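Local structure of Exo-alpha-sialidase (Clostridium perfringens, 2VO8) at residues A[30-35]-A[92-97]. The protein is a family 33 glycoside hydrolase, an exo-alpha-sialidase whose cohesin module, the part described here, probably joins it to partner proteins in high-affinity toxin complexes. Residues are numbered along the deposited sequence; the frame is centred on the assembly and turned at random.
Sequences LGIEGL and KDSDLV
L30 faces both L96 and V97 across a classic beta bulge, where the end of strand 26-33 pairs antiparallel with the start of strand 95-103 in the cohesin beta-sandwich. L30 and V97 form the hydrogen-bonded pair: L30 N donates to V97 O (2.8 Å). L30 O is gripped twice, by L96 N at 2.8 Å, lying in its carbonyl plane, and by V97 N at 3.1 Å, tilted 18° from it. Beyond the bulge, I32 N gives a nearly straight bond to S94 O (3.0 Å). G31 lies opposite D95, where its lack of a side chain lets S94 O come close to the backbone.

Buried apolar side chains pack along the strand pair. CB of L30 meets CB of V97 at 4.0 Å, both residues also touching I81, while the CG2 branch of I32 meets CD1 of L96 beside Y46 and I90. With chi1 at 58°, CG1 of I32 lies between its backbone N and carbonyl carbon, and reaches the carbonyl oxygens of K92 and S94. Near the loop end, the bent K92 chain lays CD against L35 CB, and its NZ pairs with E89.

Polar groups and water join the more open side. One water bridges I32 O and D95 OD1, the latter also salt-bridged to K15. A second bridges E33 OE2 and D93 OD2, which stand 4.5 Å apart and whose mutual repulsion it probably eases. The other oxygen of D93, OD1, takes the backbone N-H of G34 on its syn side at 2.8 Å, the donor 33° out of the carboxylate plane.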
# COMPACT_ATOMS: atom_id res chain seq x y z
N LEU A 30 3.50 -1.03 1.65
CA LEU A 30 2.16 -1.18 2.19
C LEU A 30 2.05 -2.45 3.03
O LEU A 30 2.54 -3.51 2.65
CB LEU A 30 1.12 -1.21 1.11
CG LEU A 30 1.25 -0.25 -0.07
CD1 LEU A 30 -0.01 -0.38 -0.92
CD2 LEU A 30 1.41 1.18 0.51
N GLY A 31 1.44 -2.35 4.21
CA GLY A 31 1.33 -3.54 5.06
C GLY A 31 0.15 -3.51 6.00
O GLY A 31 -0.81 -2.77 5.78
N ILE A 32 0.23 -4.36 7.01
CA ILE A 32 -0.78 -4.43 8.08
C ILE A 32 -0.06 -4.43 9.42
O ILE A 32 1.16 -4.71 9.50
CB ILE A 32 -1.70 -5.68 7.89
CG1 ILE A 32 -0.91 -6.99 7.88
CG2 ILE A 32 -2.58 -5.56 6.61
CD1 ILE A 32 -1.83 -8.23 7.92
N GLU A 33 -0.78 -4.10 10.50
CA GLU A 33 -0.19 -4.05 11.84
C GLU A 33 -1.31 -4.18 12.88
O GLU A 33 -2.44 -3.82 12.62
CB GLU A 33 0.62 -2.76 12.05
CG GLU A 33 1.29 -2.58 13.43
CD GLU A 33 0.32 -2.03 14.49
OE1 GLU A 33 -0.63 -1.33 14.14
OE2 GLU A 33 0.52 -2.34 15.69
N GLY A 34 -0.98 -4.81 14.00
CA GLY A 34 -1.93 -4.92 15.11
C GLY A 34 -3.22 -5.65 14.82
O GLY A 34 -4.27 -5.30 15.35
N LEU A 35 -3.18 -6.66 13.95
CA LEU A 35 -4.38 -7.43 13.65
C LEU A 35 -4.89 -8.15 14.92
O LEU A 35 -4.07 -8.56 15.76
CB LEU A 35 -4.13 -8.47 12.55
CG LEU A 35 -4.47 -7.99 11.14
CD1 LEU A 35 -5.99 -8.10 10.84
CD2 LEU A 35 -3.94 -6.53 10.96
N LYS A 92 0.60 -11.01 11.30
CA LYS A 92 -0.23 -9.91 11.82
C LYS A 92 0.39 -8.51 11.54
O LYS A 92 -0.33 -7.51 11.45
CB LYS A 92 -0.44 -10.09 13.33
CG LYS A 92 -1.02 -11.47 13.76
CD LYS A 92 -2.56 -11.60 13.57
CE LYS A 92 -3.06 -13.01 13.97
NZ LYS A 92 -4.13 -13.46 13.02
N ASP A 93 1.71 -8.46 11.43
CA ASP A 93 2.44 -7.16 11.28
C ASP A 93 3.28 -7.13 10.00
O ASP A 93 4.27 -6.38 9.91
CB ASP A 93 3.31 -6.93 12.51
CG ASP A 93 2.51 -6.37 13.72
OD1 ASP A 93 1.28 -6.44 13.78
OD2 ASP A 93 3.15 -5.87 14.63
N SER A 94 2.88 -7.93 9.02
CA SER A 94 3.69 -8.09 7.80
C SER A 94 3.57 -6.90 6.82
O SER A 94 2.56 -6.27 6.72
CB SER A 94 3.44 -9.42 7.04
OG SER A 94 2.22 -10.08 7.35
N ASP A 95 4.66 -6.69 6.09
CA ASP A 95 4.67 -5.84 4.92
C ASP A 95 4.27 -6.71 3.71
O ASP A 95 4.68 -7.89 3.59
CB ASP A 95 6.06 -5.20 4.77
CG ASP A 95 6.35 -4.19 5.90
OD1 ASP A 95 5.43 -3.86 6.65
OD2 ASP A 95 7.49 -3.73 6.02
N LEU A 96 3.41 -6.13 2.87
CA LEU A 96 2.71 -6.88 1.83
C LEU A 96 3.03 -6.44 0.38
O LEU A 96 3.10 -7.27 -0.52
CB LEU A 96 1.21 -6.80 2.06
CG LEU A 96 0.67 -7.44 3.34
CD1 LEU A 96 -0.82 -7.31 3.40
CD2 LEU A 96 1.06 -8.95 3.37
N VAL A 97 3.23 -5.14 0.16
CA VAL A 97 3.31 -4.60 -1.20
C VAL A 97 4.38 -3.51 -1.27
O VAL A 97 4.54 -2.73 -0.32
CB VAL A 97 1.98 -3.98 -1.65
CG1 VAL A 97 2.13 -3.40 -3.16
CG2 VAL A 97 0.82 -4.94 -1.49
O HOH W 1 3.33 -3.38 8.27
O HOH W 2 1.81 -4.52 16.34